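Local coordinates for protein amide synthase (Vibrio cholerae, PDB 1L5A) that acts as a free-standing condensation enzyme of nonribosomal peptide synthesis, an amide synthase of the vibriobactin pathway that probably joins an acyl group to an amine, at residues S26-G31 and E117-T122; L37-L42 and H108-L113; H43-E48 and M135-R140; A156-Y161 and N270-M275. All coordinates share one frame; numbering follows the deposited sequence.

Contact 1 (S26-G31 and E117-T122); sequences SLRLTG and EHLIYT
The guanidinium of Arg-28 and the carboxylate of Glu-117 lie nearly parallel, their planes 17° apart, and form a salt bridge from NH1 to OE1 at 3.0 Å, oblique to the guanidinium plane. The imidazole of His-118 carries a water at its edge, in the ring plane and 2.9 Å from ND1. The same water donates to the carbonyls of Leu-29 and Gly-31, while His-118 NE2 bonds to Thr-35 OG1. Glu-117 is bent at its second torsion (-58°), which folds the carboxylate back beside Thr-30, whose OG1 donates to OE1, modelled too short for the length to be trusted. The backbones of 26-30 and 117-122 run antiparallel, with hydrogen-bonded pairs Leu-27/Ile-120 and Leu-29/His-118. Leu-27 N donates to Ile-120 O at 2.6 Å, and Leu-29 N to His-118 O at 2.8 Å. These four side chains share one face of the sheet, Leu-27 against helix 131-150 and Ile-120 against Leu-38 of helix 35-47; Leu-27 CB meets Ile-120 CB at 3.9 Å. Arg-28, Leu-119 and Tyr-121 lie on the opposite face, where Leu-119 and Tyr-121 pack on helix 82-94 and Tyr-121 OH bonds to Asp-93. Charge thus gathers at one end of the strand pair, where the Arg-28 salt bridge should favour an ionised Glu-117, while the apolar middle rests on directional backbone bonds.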
loop_
_atom_site.group_PDB
_atom_site.type_symbol
_atom_site.label_atom_id
_atom_site.label_comp_id
_atom_site.label_asym_id
_atom_site.label_seq_id
_atom_site.Cartn_x
_atom_site.Cartn_y
_atom_site.Cartn_z
ATOM N N SER A 26 6.168 26.605 27.155
ATOM C CA SER A 26 7.326 27.245 27.728
ATOM C C SER A 26 8.170 26.106 28.247
ATOM O O SER A 26 7.654 25.129 28.807
ATOM C CB SER A 26 6.951 28.198 28.862
ATOM O OG SER A 26 6.508 27.497 29.997
ATOM N N LEU A 27 9.471 26.214 28.017
ATOM C CA LEU A 27 10.405 25.204 28.476
ATOM C C LEU A 27 11.313 25.884 29.482
ATOM O O LEU A 27 11.841 26.976 29.233
ATOM C CB LEU A 27 11.216 24.660 27.297
ATOM C CG LEU A 27 10.427 23.908 26.216
ATOM C CD1 LEU A 27 11.385 23.395 25.148
ATOM C CD2 LEU A 27 9.654 22.750 26.846
ATOM N N ARG A 28 11.464 25.274 30.644
ATOM C CA ARG A 28 12.327 25.860 31.647
ATOM C C ARG A 28 13.422 24.855 31.877
ATOM O O ARG A 28 13.176 23.714 32.294
ATOM C CB ARG A 28 11.578 26.148 32.951
ATOM C CG ARG A 28 12.281 27.204 33.819
ATOM C CD ARG A 28 11.456 27.591 35.043
ATOM N NE ARG A 28 11.418 26.533 36.050
ATOM C CZ ARG A 28 12.333 26.380 36.998
ATOM N NH1 ARG A 28 13.358 27.225 37.070
ATOM N NH2 ARG A 28 12.231 25.377 37.863
ATOM N N LEU A 29 14.635 25.282 31.562
ATOM C CA LEU A 29 15.780 24.422 31.711
ATOM C C LEU A 29 16.604 24.887 32.892
ATOM O O LEU A 29 17.029 26.040 32.975
ATOM C CB LEU A 29 16.612 24.445 30.428
ATOM C CG LEU A 29 15.813 24.244 29.138
ATOM C CD1 LEU A 29 16.790 23.909 27.999
ATOM C CD2 LEU A 29 14.774 23.114 29.328
ATOM N N THR A 30 16.808 23.968 33.816
ATOM C CA THR A 30 17.579 24.234 35.007
ATOM C C THR A 30 18.827 23.372 34.889
ATOM O O THR A 30 18.734 22.140 34.851
ATOM C CB THR A 30 16.733 23.872 36.248
ATOM O OG1 THR A 30 15.603 24.753 36.298
ATOM C CG2 THR A 30 17.538 24.005 37.540
ATOM N N GLY A 31 19.986 24.024 34.794
ATOM C CA GLY A 31 21.236 23.288 34.649
ATOM C C GLY A 31 22.329 24.025 33.881
ATOM O O GLY A 31 22.079 25.071 33.288
ATOM N N GLU A 117 19.771 28.676 34.610
ATOM C CA GLU A 117 18.347 28.773 34.362
ATOM C C GLU A 117 18.024 29.429 33.023
ATOM O O GLU A 117 18.401 30.584 32.774
ATOM C CB GLU A 117 17.667 29.571 35.497
ATOM C CG GLU A 117 17.757 28.958 36.904
ATOM C CD GLU A 117 17.161 27.529 37.019
ATOM O OE1 GLU A 117 16.246 27.149 36.242
ATOM O OE2 GLU A 117 17.598 26.780 37.921
ATOM N N HIS A 118 17.316 28.697 32.170
ATOM C CA HIS A 118 16.908 29.219 30.861
ATOM C C HIS A 118 15.408 29.024 30.627
ATOM O O HIS A 118 14.806 28.031 31.072
ATOM C CB HIS A 118 17.671 28.529 29.712
ATOM C CG HIS A 118 19.109 28.930 29.610
ATOM N ND1 HIS A 118 20.080 28.443 30.461
ATOM C CD2 HIS A 118 19.731 29.811 28.788
ATOM C CE1 HIS A 118 21.238 29.010 30.165
ATOM N NE2 HIS A 118 21.053 29.843 29.155
ATOM N N LEU A 119 14.813 29.968 29.909
ATOM C CA LEU A 119 13.395 29.896 29.610
ATOM C C LEU A 119 13.164 30.027 28.118
ATOM O O LEU A 119 13.517 31.043 27.527
ATOM C CB LEU A 119 12.633 31.008 30.324
ATOM C CG LEU A 119 11.119 30.836 30.275
ATOM C CD1 LEU A 119 10.763 29.511 30.920
ATOM C CD2 LEU A 119 10.436 31.989 30.995
ATOM N N ILE A 120 12.584 28.991 27.519
ATOM C CA ILE A 120 12.272 28.986 26.096
ATOM C C ILE A 120 10.767 29.068 25.918
ATOM O O ILE A 120 10.013 28.290 26.512
ATOM C CB ILE A 120 12.721 27.696 25.418
ATOM C CG1 ILE A 120 14.241 27.620 25.391
ATOM C CG2 ILE A 120 12.170 27.644 24.010
ATOM C CD1 ILE A 120 14.748 26.221 25.172
ATOM N N TYR A 121 10.343 30.000 25.085
ATOM C CA TYR A 121 8.938 30.203 24.814
ATOM C C TYR A 121 8.690 30.038 23.320
ATOM O O TYR A 121 9.291 30.726 22.489
ATOM C CB TYR A 121 8.510 31.612 25.267
ATOM C CG TYR A 121 7.120 32.014 24.838
ATOM C CD1 TYR A 121 5.979 31.437 25.420
ATOM C CD2 TYR A 121 6.937 32.970 23.848
ATOM C CE1 TYR A 121 4.679 31.818 25.015
ATOM C CE2 TYR A 121 5.652 33.359 23.436
ATOM C CZ TYR A 121 4.533 32.782 24.022
ATOM O OH TYR A 121 3.285 33.190 23.603
ATOM N N THR A 122 7.786 29.123 22.992
ATOM C CA THR A 122 7.426 28.845 21.612
ATOM C C THR A 122 5.929 29.050 21.429
ATOM O O THR A 122 5.141 28.526 22.197
ATOM C CB THR A 122 7.751 27.398 21.277
ATOM O OG1 THR A 122 9.139 27.173 21.527
ATOM C CG2 THR A 122 7.425 27.091 19.816
HETATM O O HOH W 1 19.862 26.053 32.072
#

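Contact 2 (L37-L42 and H108-L113); sequences LLLRAL and HQVYRL
Val-110 meets helix 35-47 from a strand whose flanking residues, Gln-109 and Tyr-111, turn to the opposite face and bond to each other, Tyr-111 OH donating to Gln-109 OE1 at 2.7 Å. The hydroxyl comes from above the amide carbonyl plane, 35° out of it, and both side chains pack against helix 82-94. On the Val-110 side the contact is purely apolar. Leu-42 reaches toward the valine tip to tip, CD2 to CG2 at 3.4 Å; with CG anti to the backbone N (chi1 174°), its branched end is thrown toward the strand. Leu-39 starts off less directly, but its extended chain brings CD2 obliquely against the valine, 3.7 Å from CG2 and about as far from CB and CG1. One methyl thus fits against the whole branch point. Leu-38 adds CD1 at 4.2 Å from Val-110 CG1 and also leans on Ile-120 of the next strand. Leu-42 CD2 extends the patch more loosely, 4.5 Å from His-108 CB, and the Leu-42 side chain also touches Ile-71. The imidazole of His-108 is held separately through NE2 by Thr-106. Short axes of helix 37-42 and strand 108-113 run almost antiparallel, 172° apart with a closest approach of 10.4 Å. Nothing directional joins the two segments: between them the fit rests on three leucines packing against one valine, and the polar pair is kept on the other side of the sheet, away from this apolar interface.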
loop_
_atom_site.group_PDB
_atom_site.type_symbol
_atom_site.label_atom_id
_atom_site.label_comp_id
_atom_site.label_asym_id
_atom_site.label_seq_id
_atom_site.Cartn_x
_atom_site.Cartn_y
_atom_site.Cartn_z
ATOM N N LEU A 37 24.928 27.319 22.218
ATOM C CA LEU A 37 24.520 26.140 21.463
ATOM C C LEU A 37 22.987 25.920 21.447
ATOM O O LEU A 37 22.425 25.449 20.443
ATOM C CB LEU A 37 25.258 24.892 21.981
ATOM C CG LEU A 37 26.799 24.865 21.793
ATOM C CD1 LEU A 37 27.319 23.467 22.086
ATOM C CD2 LEU A 37 27.198 25.236 20.371
ATOM N N LEU A 38 22.305 26.284 22.533
ATOM C CA LEU A 38 20.847 26.124 22.588
ATOM C C LEU A 38 20.240 27.057 21.552
ATOM O O LEU A 38 19.350 26.664 20.797
ATOM C CB LEU A 38 20.311 26.467 23.985
ATOM C CG LEU A 38 18.829 26.313 24.383
ATOM C CD1 LEU A 38 18.020 27.376 23.715
ATOM C CD2 LEU A 38 18.299 24.934 24.023
ATOM N N LEU A 39 20.738 28.285 21.502
ATOM C CA LEU A 39 20.240 29.260 20.545
ATOM C C LEU A 39 20.430 28.781 19.108
ATOM O O LEU A 39 19.536 28.939 18.272
ATOM C CB LEU A 39 20.935 30.614 20.732
ATOM C CG LEU A 39 20.645 31.454 21.981
ATOM C CD1 LEU A 39 21.315 32.798 21.814
ATOM C CD2 LEU A 39 19.154 31.663 22.168
ATOM N N ARG A 40 21.597 28.213 18.816
ATOM C CA ARG A 40 21.887 27.698 17.483
ATOM C C ARG A 40 20.912 26.549 17.226
ATOM O O ARG A 40 20.285 26.463 16.165
ATOM C CB ARG A 40 23.321 27.175 17.436
ATOM C CG ARG A 40 23.694 26.462 16.155
ATOM C CD ARG A 40 23.778 27.418 14.989
ATOM N NE ARG A 40 24.279 26.767 13.778
ATOM C CZ ARG A 40 24.171 27.289 12.563
ATOM N NH1 ARG A 40 23.579 28.469 12.395
ATOM N NH2 ARG A 40 24.648 26.637 11.519
ATOM N N ALA A 41 20.810 25.653 18.206
ATOM C CA ALA A 41 19.895 24.522 18.106
ATOM C C ALA A 41 18.480 24.995 17.780
ATOM O O ALA A 41 17.846 24.436 16.879
ATOM C CB ALA A 41 19.885 23.733 19.404
ATOM N N LEU A 42 17.985 26.023 18.488
ATOM C CA LEU A 42 16.633 26.508 18.225
ATOM C C LEU A 42 16.541 27.099 16.825
ATOM O O LEU A 42 15.572 26.856 16.117
ATOM C CB LEU A 42 16.196 27.533 19.282
ATOM C CG LEU A 42 14.851 28.258 19.095
ATOM C CD1 LEU A 42 13.700 27.288 19.152
ATOM C CD2 LEU A 42 14.684 29.283 20.173
ATOM N N HIS A 108 9.313 33.086 18.830
ATOM C CA HIS A 108 10.322 32.316 19.549
ATOM C C HIS A 108 11.133 33.234 20.443
ATOM O O HIS A 108 11.814 34.151 19.979
ATOM C CB HIS A 108 11.227 31.593 18.540
ATOM C CG HIS A 108 10.455 30.824 17.521
ATOM N ND1 HIS A 108 9.979 29.551 17.757
ATOM C CD2 HIS A 108 9.936 31.206 16.328
ATOM C CE1 HIS A 108 9.194 29.187 16.757
ATOM N NE2 HIS A 108 9.150 30.174 15.877
ATOM N N GLN A 109 11.065 32.990 21.741
ATOM C CA GLN A 109 11.792 33.832 22.663
ATOM C C GLN A 109 12.651 32.961 23.576
ATOM O O GLN A 109 12.216 31.896 23.994
ATOM C CB GLN A 109 10.792 34.640 23.491
ATOM C CG GLN A 109 9.808 35.514 22.693
ATOM C CD GLN A 109 8.603 35.999 23.557
ATOM O OE1 GLN A 109 8.672 36.044 24.803
ATOM N NE2 GLN A 109 7.504 36.367 22.887
ATOM N N VAL A 110 13.874 33.401 23.872
ATOM C CA VAL A 110 14.746 32.648 24.767
ATOM C C VAL A 110 15.274 33.569 25.855
ATOM O O VAL A 110 15.664 34.696 25.579
ATOM C CB VAL A 110 15.973 32.056 24.037
ATOM C CG1 VAL A 110 16.771 31.193 25.005
ATOM C CG2 VAL A 110 15.537 31.227 22.848
ATOM N N TYR A 111 15.318 33.081 27.088
ATOM C CA TYR A 111 15.813 33.896 28.189
ATOM C C TYR A 111 16.829 33.206 29.063
ATOM O O TYR A 111 16.585 32.120 29.577
ATOM C CB TYR A 111 14.678 34.348 29.120
ATOM C CG TYR A 111 13.572 35.081 28.437
ATOM C CD1 TYR A 111 12.421 34.408 28.015
ATOM C CD2 TYR A 111 13.679 36.440 28.175
ATOM C CE1 TYR A 111 11.405 35.077 27.335
ATOM C CE2 TYR A 111 12.669 37.118 27.498
ATOM C CZ TYR A 111 11.538 36.426 27.076
ATOM O OH TYR A 111 10.578 37.074 26.338
ATOM N N ARG A 112 17.966 33.852 29.244
ATOM C CA ARG A 112 18.974 33.324 30.138
ATOM C C ARG A 112 18.630 34.066 31.436
ATOM O O ARG A 112 18.836 35.274 31.552
ATOM C CB ARG A 112 20.387 33.682 29.647
ATOM C CG ARG A 112 21.518 33.191 30.554
ATOM C CD ARG A 112 22.889 33.412 29.916
ATOM N NE ARG A 112 23.955 33.499 30.913
ATOM C CZ ARG A 112 24.795 32.517 31.227
ATOM N NH1 ARG A 112 24.726 31.335 30.624
ATOM N NH2 ARG A 112 25.704 32.718 32.172
ATOM N N LEU A 113 18.060 33.345 32.392
ATOM C CA LEU A 113 17.678 33.947 33.662
ATOM C C LEU A 113 18.885 34.008 34.585
ATOM O O LEU A 113 19.104 34.999 35.278
ATOM C CB LEU A 113 16.568 33.120 34.303
ATOM C CG LEU A 113 15.318 32.979 33.424
ATOM C CD1 LEU A 113 14.360 31.959 34.023
ATOM C CD2 LEU A 113 14.657 34.339 33.289
#

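Contact 3 (H43-E48 and M135-R140); sequences HLTVSE and MLFEQR
Glu-48 and Arg-140 form a side-on, two-bonded salt bridge. Arg-140 NE donates to Glu-48 OE1 at 2.8 Å, and Arg-140 NH2 to Glu-48 OE2 at 2.7 Å, one nitrogen to each oxygen. The second bond uses the syn lone pair of OE2 and lies in the guanidinium plane; the first meets OE1 on its syn side but tilted out of the carboxylate plane. The two side chains cross at about a right angle, with their planes 51° apart, so the bridge is twisted rather than flat. Both groups have further partners: OE2 also takes His-144 NE2 and OE1 the backbone N of Phe-158, while NH1 bonds to Gln-143 OE1 and NH2 to Thr-155 O. This network fixes the guanidinium and would be expected to keep both charges. Arg-140 is bent at its second torsion (50°), which turns its end toward Glu-48. Thr-45 OG1 is paired within its own helix, with Ala-41 O, and its methyl CG2 faces helix 131-150, 3.7 Å from Phe-137 CD1 and also 3.7 Å from Arg-140 CB. Val-46 CG2 lies at the edge of the Phe-137 ring, 3.9 Å from CE1. The axes of 43-47 and 135-140 cross at 139°, 9.7 Å apart. Helices 35-47 and 131-150 cover the same face of the five-stranded sheet, an arrangement consistent with the chloramphenicol acetyltransferase-like fold of condensation domains, in which helix 131-150 begins at the HHxxxDG motif.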
loop_
_atom_site.group_PDB
_atom_site.type_symbol
_atom_site.label_atom_id
_atom_site.label_comp_id
_atom_site.label_asym_id
_atom_site.label_seq_id
_atom_site.Cartn_x
_atom_site.Cartn_y
_atom_site.Cartn_z
ATOM N N HIS A 43 17.555 27.864 16.420
ATOM C CA HIS A 43 17.608 28.469 15.083
ATOM C C HIS A 43 17.616 27.375 14.006
ATOM O O HIS A 43 17.017 27.527 12.935
ATOM C CB HIS A 43 18.872 29.308 14.936
ATOM C CG HIS A 43 19.169 29.701 13.523
ATOM N ND1 HIS A 43 18.685 30.859 12.955
ATOM C CD2 HIS A 43 19.874 29.072 12.553
ATOM C CE1 HIS A 43 19.079 30.928 11.695
ATOM N NE2 HIS A 43 19.800 29.854 11.425
ATOM N N LEU A 44 18.331 26.288 14.270
ATOM C CA LEU A 44 18.373 25.188 13.320
ATOM C C LEU A 44 17.004 24.500 13.248
ATOM O O LEU A 44 16.454 24.298 12.158
ATOM C CB LEU A 44 19.448 24.165 13.723
ATOM C CG LEU A 44 20.915 24.574 13.493
ATOM C CD1 LEU A 44 21.827 23.447 13.940
ATOM C CD2 LEU A 44 21.153 24.881 12.009
ATOM N N THR A 45 16.443 24.151 14.401
ATOM C CA THR A 45 15.159 23.478 14.398
ATOM C C THR A 45 14.090 24.221 13.604
ATOM O O THR A 45 13.413 23.626 12.755
ATOM C CB THR A 45 14.635 23.280 15.802
ATOM O OG1 THR A 45 15.567 22.492 16.538
ATOM C CG2 THR A 45 13.300 22.567 15.751
ATOM N N VAL A 46 13.946 25.513 13.892
ATOM C CA VAL A 46 12.964 26.364 13.238
ATOM C C VAL A 46 13.165 26.473 11.719
ATOM O O VAL A 46 12.200 26.598 10.963
ATOM C CB VAL A 46 12.959 27.774 13.916
ATOM C CG1 VAL A 46 12.316 28.776 13.041
ATOM C CG2 VAL A 46 12.186 27.718 15.230
ATOM N N SER A 47 14.404 26.411 11.257
ATOM C CA SER A 47 14.665 26.492 9.815
ATOM C C SER A 47 14.092 25.322 9.076
ATOM O O SER A 47 13.667 25.448 7.935
ATOM C CB SER A 47 16.152 26.534 9.526
ATOM O OG SER A 47 16.661 27.772 9.982
ATOM N N GLU A 48 14.077 24.175 9.736
ATOM C CA GLU A 48 13.564 22.958 9.135
ATOM C C GLU A 48 12.042 22.888 9.010
ATOM O O GLU A 48 11.530 22.019 8.300
ATOM C CB GLU A 48 14.062 21.749 9.927
ATOM C CG GLU A 48 15.588 21.577 9.952
ATOM C CD GLU A 48 16.010 20.351 10.733
ATOM O OE1 GLU A 48 15.150 19.471 10.964
ATOM O OE2 GLU A 48 17.196 20.254 11.107
ATOM N N MET A 135 5.449 18.587 19.814
ATOM C CA MET A 135 6.456 17.712 20.387
ATOM C C MET A 135 7.548 17.402 19.369
ATOM O O MET A 135 8.714 17.299 19.754
ATOM C CB MET A 135 5.825 16.443 20.991
ATOM C CG MET A 135 5.650 15.268 20.106
ATOM S SD MET A 135 7.165 14.327 19.805
ATOM C CE MET A 135 6.539 13.463 18.351
ATOM N N LEU A 136 7.195 17.284 18.086
ATOM C CA LEU A 136 8.209 17.044 17.064
ATOM C C LEU A 136 9.195 18.203 17.116
ATOM O O LEU A 136 10.400 18.000 17.053
ATOM C CB LEU A 136 7.606 16.969 15.661
ATOM C CG LEU A 136 6.928 15.669 15.217
ATOM C CD1 LEU A 136 6.382 15.844 13.810
ATOM C CD2 LEU A 136 7.923 14.505 15.254
ATOM N N PHE A 137 8.677 19.421 17.239
ATOM C CA PHE A 137 9.526 20.604 17.323
ATOM C C PHE A 137 10.436 20.515 18.560
ATOM O O PHE A 137 11.594 20.929 18.526
ATOM C CB PHE A 137 8.661 21.867 17.418
ATOM C CG PHE A 137 9.382 23.059 17.991
ATOM C CD1 PHE A 137 10.142 23.899 17.174
ATOM C CD2 PHE A 137 9.294 23.354 19.355
ATOM C CE1 PHE A 137 10.802 25.025 17.709
ATOM C CE2 PHE A 137 9.951 24.483 19.906
ATOM C CZ PHE A 137 10.708 25.324 19.081
ATOM N N GLU A 138 9.910 19.971 19.649
ATOM C CA GLU A 138 10.681 19.877 20.881
ATOM C C GLU A 138 11.773 18.843 20.801
ATOM O O GLU A 138 12.898 19.095 21.212
ATOM C CB GLU A 138 9.743 19.603 22.073
ATOM C CG GLU A 138 8.690 20.719 22.225
ATOM C CD GLU A 138 7.645 20.436 23.278
ATOM O OE1 GLU A 138 7.319 19.244 23.486
ATOM O OE2 GLU A 138 7.132 21.412 23.882
ATOM N N GLN A 139 11.443 17.681 20.259
ATOM C CA GLN A 139 12.422 16.620 20.130
ATOM C C GLN A 139 13.547 17.043 19.175
ATOM O O GLN A 139 14.729 16.770 19.416
ATOM C CB GLN A 139 11.734 15.337 19.649
ATOM C CG GLN A 139 10.735 14.731 20.655
ATOM C CD GLN A 139 11.357 14.493 22.032
ATOM O OE1 GLN A 139 12.392 13.834 22.153
ATOM N NE2 GLN A 139 10.730 15.040 23.075
ATOM N N ARG A 140 13.183 17.730 18.101
ATOM C CA ARG A 140 14.176 18.195 17.153
ATOM C C ARG A 140 15.106 19.198 17.874
ATOM O O ARG A 140 16.330 19.142 17.741
ATOM C CB ARG A 140 13.478 18.854 15.965
ATOM C CG ARG A 140 14.390 19.136 14.785
ATOM C CD ARG A 140 15.194 17.912 14.411
ATOM N NE ARG A 140 16.059 18.174 13.269
ATOM C CZ ARG A 140 17.124 17.446 12.937
ATOM N NH1 ARG A 140 17.472 16.397 13.657
ATOM N NH2 ARG A 140 17.852 17.789 11.889
#

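Contact 4 (A156-Y161 and N270-M275); sequences AAFKPY and NVPGLM
Pro-272 lies like a lid over one face of the Phe-158 ring. Its CG stands 3.5 Å from the centroid of the Phe-158 ring, only 10° off the normal, as a CH-pi contact, and its CD rides above the ring's root, 3.5 Å from Phe-158 CG. Next to it, Val-271 is the bump that fills the concave bend of 159-161. Its CG2 touches Lys-159 O at 3.6 Å, and its CG1, anti to the backbone N (chi1 -173°), reaches the edge of the Tyr-161 ring, 3.8 Å from CD1. Further along the same rim, the Met-275 side chain runs counter to that of Tyr-161, bringing CE to the ring edge, 4.0 Å from Tyr-161 CE1. A water completes the fit at the far end of the tyrosine: it joins Tyr-161 OH to Leu-274, accepting from N and donating to O. The one direct bond between the backbones runs from Lys-159 N to Asn-270 O, 2.9 Å, close to the carbonyl axis; the aliphatic part of Lys-159 lies alongside the Asn-270 side chain. Phe-158 also packs on Arg-140 of helix 131-150, which supplies Leu-136 to Pro-272. Two irregular loops are thereby fitted together next to the HHxxxDG signature of condensation domains, whose aspartate, Asp-130, accepts a hydrogen bond from the backbone N of Met-275.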
loop_
_atom_site.group_PDB
_atom_site.type_symbol
_atom_site.label_atom_id
_atom_site.label_comp_id
_atom_site.label_asym_id
_atom_site.label_seq_id
_atom_site.Cartn_x
_atom_site.Cartn_y
_atom_site.Cartn_z
ATOM N N ALA A 156 18.982 13.519 10.128
ATOM C CA ALA A 156 18.178 14.155 9.113
ATOM C C ALA A 156 17.179 15.184 9.619
ATOM O O ALA A 156 16.624 15.082 10.721
ATOM C CB ALA A 156 17.469 13.103 8.294
ATOM N N ALA A 157 16.974 16.175 8.764
ATOM C CA ALA A 157 16.071 17.285 8.972
ATOM C C ALA A 157 14.627 16.886 8.629
ATOM O O ALA A 157 14.389 15.861 7.995
ATOM C CB ALA A 157 16.497 18.425 8.076
ATOM N N PHE A 158 13.673 17.706 9.049
ATOM C CA PHE A 158 12.273 17.460 8.744
ATOM C C PHE A 158 12.162 17.515 7.220
ATOM O O PHE A 158 12.889 18.272 6.581
ATOM C CB PHE A 158 11.410 18.567 9.354
ATOM C CG PHE A 158 11.329 18.528 10.856
ATOM C CD1 PHE A 158 11.573 19.681 11.610
ATOM C CD2 PHE A 158 10.956 17.362 11.520
ATOM C CE1 PHE A 158 11.445 19.672 13.002
ATOM C CE2 PHE A 158 10.820 17.337 12.912
ATOM C CZ PHE A 158 11.067 18.497 13.660
ATOM N N LYS A 159 11.272 16.724 6.637
ATOM C CA LYS A 159 11.085 16.745 5.191
ATOM C C LYS A 159 10.339 18.050 4.886
ATOM O O LYS A 159 9.658 18.584 5.746
ATOM C CB LYS A 159 10.223 15.563 4.754
ATOM C CG LYS A 159 10.734 14.184 5.181
ATOM C CD LYS A 159 11.652 13.564 4.145
ATOM C CE LYS A 159 12.166 12.193 4.602
ATOM N NZ LYS A 159 11.098 11.188 4.939
ATOM N N PRO A 160 10.468 18.585 3.663
ATOM C CA PRO A 160 9.754 19.831 3.359
ATOM C C PRO A 160 8.255 19.661 3.438
ATOM O O PRO A 160 7.747 18.569 3.206
ATOM C CB PRO A 160 10.221 20.182 1.938
ATOM C CG PRO A 160 10.780 18.900 1.400
ATOM C CD PRO A 160 11.405 18.235 2.579
ATOM N N TYR A 161 7.551 20.741 3.770
ATOM C CA TYR A 161 6.096 20.686 3.885
ATOM C C TYR A 161 5.508 20.286 2.540
ATOM O O TYR A 161 4.478 19.622 2.482
ATOM C CB TYR A 161 5.526 22.047 4.319
ATOM C CG TYR A 161 4.017 22.037 4.582
ATOM C CD1 TYR A 161 3.479 21.297 5.635
ATOM C CD2 TYR A 161 3.141 22.780 3.791
ATOM C CE1 TYR A 161 2.133 21.299 5.891
ATOM C CE2 TYR A 161 1.774 22.794 4.051
ATOM C CZ TYR A 161 1.282 22.053 5.106
ATOM O OH TYR A 161 -0.054 22.101 5.428
ATOM N N ASN A 270 7.380 13.321 9.746
ATOM C CA ASN A 270 8.608 14.100 9.742
ATOM C C ASN A 270 8.350 15.493 9.209
ATOM O O ASN A 270 9.222 16.090 8.592
ATOM C CB ASN A 270 9.672 13.435 8.868
ATOM C CG ASN A 270 9.901 12.003 9.238
ATOM O OD1 ASN A 270 9.421 11.095 8.561
ATOM N ND2 ASN A 270 10.618 11.781 10.336
ATOM N N VAL A 271 7.155 16.013 9.446
ATOM C CA VAL A 271 6.815 17.342 8.979
ATOM C C VAL A 271 5.895 17.984 9.987
ATOM O O VAL A 271 4.706 17.691 10.028
ATOM C CB VAL A 271 6.081 17.315 7.625
ATOM C CG1 VAL A 271 5.905 18.722 7.113
ATOM C CG2 VAL A 271 6.831 16.478 6.632
ATOM N N PRO A 272 6.447 18.844 10.845
ATOM C CA PRO A 272 5.613 19.509 11.845
ATOM C C PRO A 272 4.552 20.309 11.092
ATOM O O PRO A 272 4.854 20.950 10.088
ATOM C CB PRO A 272 6.610 20.392 12.577
ATOM C CG PRO A 272 7.882 19.560 12.541
ATOM C CD PRO A 272 7.884 19.083 11.094
ATOM N N GLY A 273 3.307 20.232 11.553
ATOM C CA GLY A 273 2.232 20.958 10.902
ATOM C C GLY A 273 0.880 20.594 11.497
ATOM O O GLY A 273 0.802 20.033 12.591
ATOM N N LEU A 274 -0.193 20.909 10.774
ATOM C CA LEU A 274 -1.535 20.591 11.229
ATOM C C LEU A 274 -2.077 19.354 10.519
ATOM O O LEU A 274 -2.349 19.367 9.311
ATOM C CB LEU A 274 -2.489 21.770 10.985
ATOM C CG LEU A 274 -3.968 21.427 11.227
ATOM C CD1 LEU A 274 -4.114 20.806 12.620
ATOM C CD2 LEU A 274 -4.844 22.677 11.093
ATOM N N MET A 275 -2.250 18.278 11.265
ATOM C CA MET A 275 -2.779 17.078 10.640
ATOM C C MET A 275 -3.809 16.337 11.491
ATOM O O MET A 275 -4.551 15.512 10.973
ATOM C CB MET A 275 -1.627 16.120 10.272
ATOM C CG MET A 275 -0.705 16.608 9.165
ATOM S SD MET A 275 0.757 17.538 9.737
ATOM C CE MET A 275 1.419 18.046 8.153
HETATM O O HOH W 2 -0.401 21.065 8.041
#

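How the contacts relate
Along the chain the first three contacts interlock: contact 2 is nested within the loop closed by contact 1, and contact 3 crosses both. Contact 4 follows in series. Contacts 1 and 2 have centres about 8 Å apart and share one sheet, where strands 107-114 and 117-125 are neighbours. Contacts 2 and 3, with centres about 12 Å apart, use successive turns of helix 35-47, and Leu-42 touches Phe-137 between them. The centres of contacts 3 and 4 are about 10 Å apart, and the two are joined through Glu-48 and Phe-158, whereas contacts 1 and 4, centres about 24 Å apart, do not touch. Packing thus runs from sheet through helices to the loops beside Asp-130 of the HHxxxDG motif.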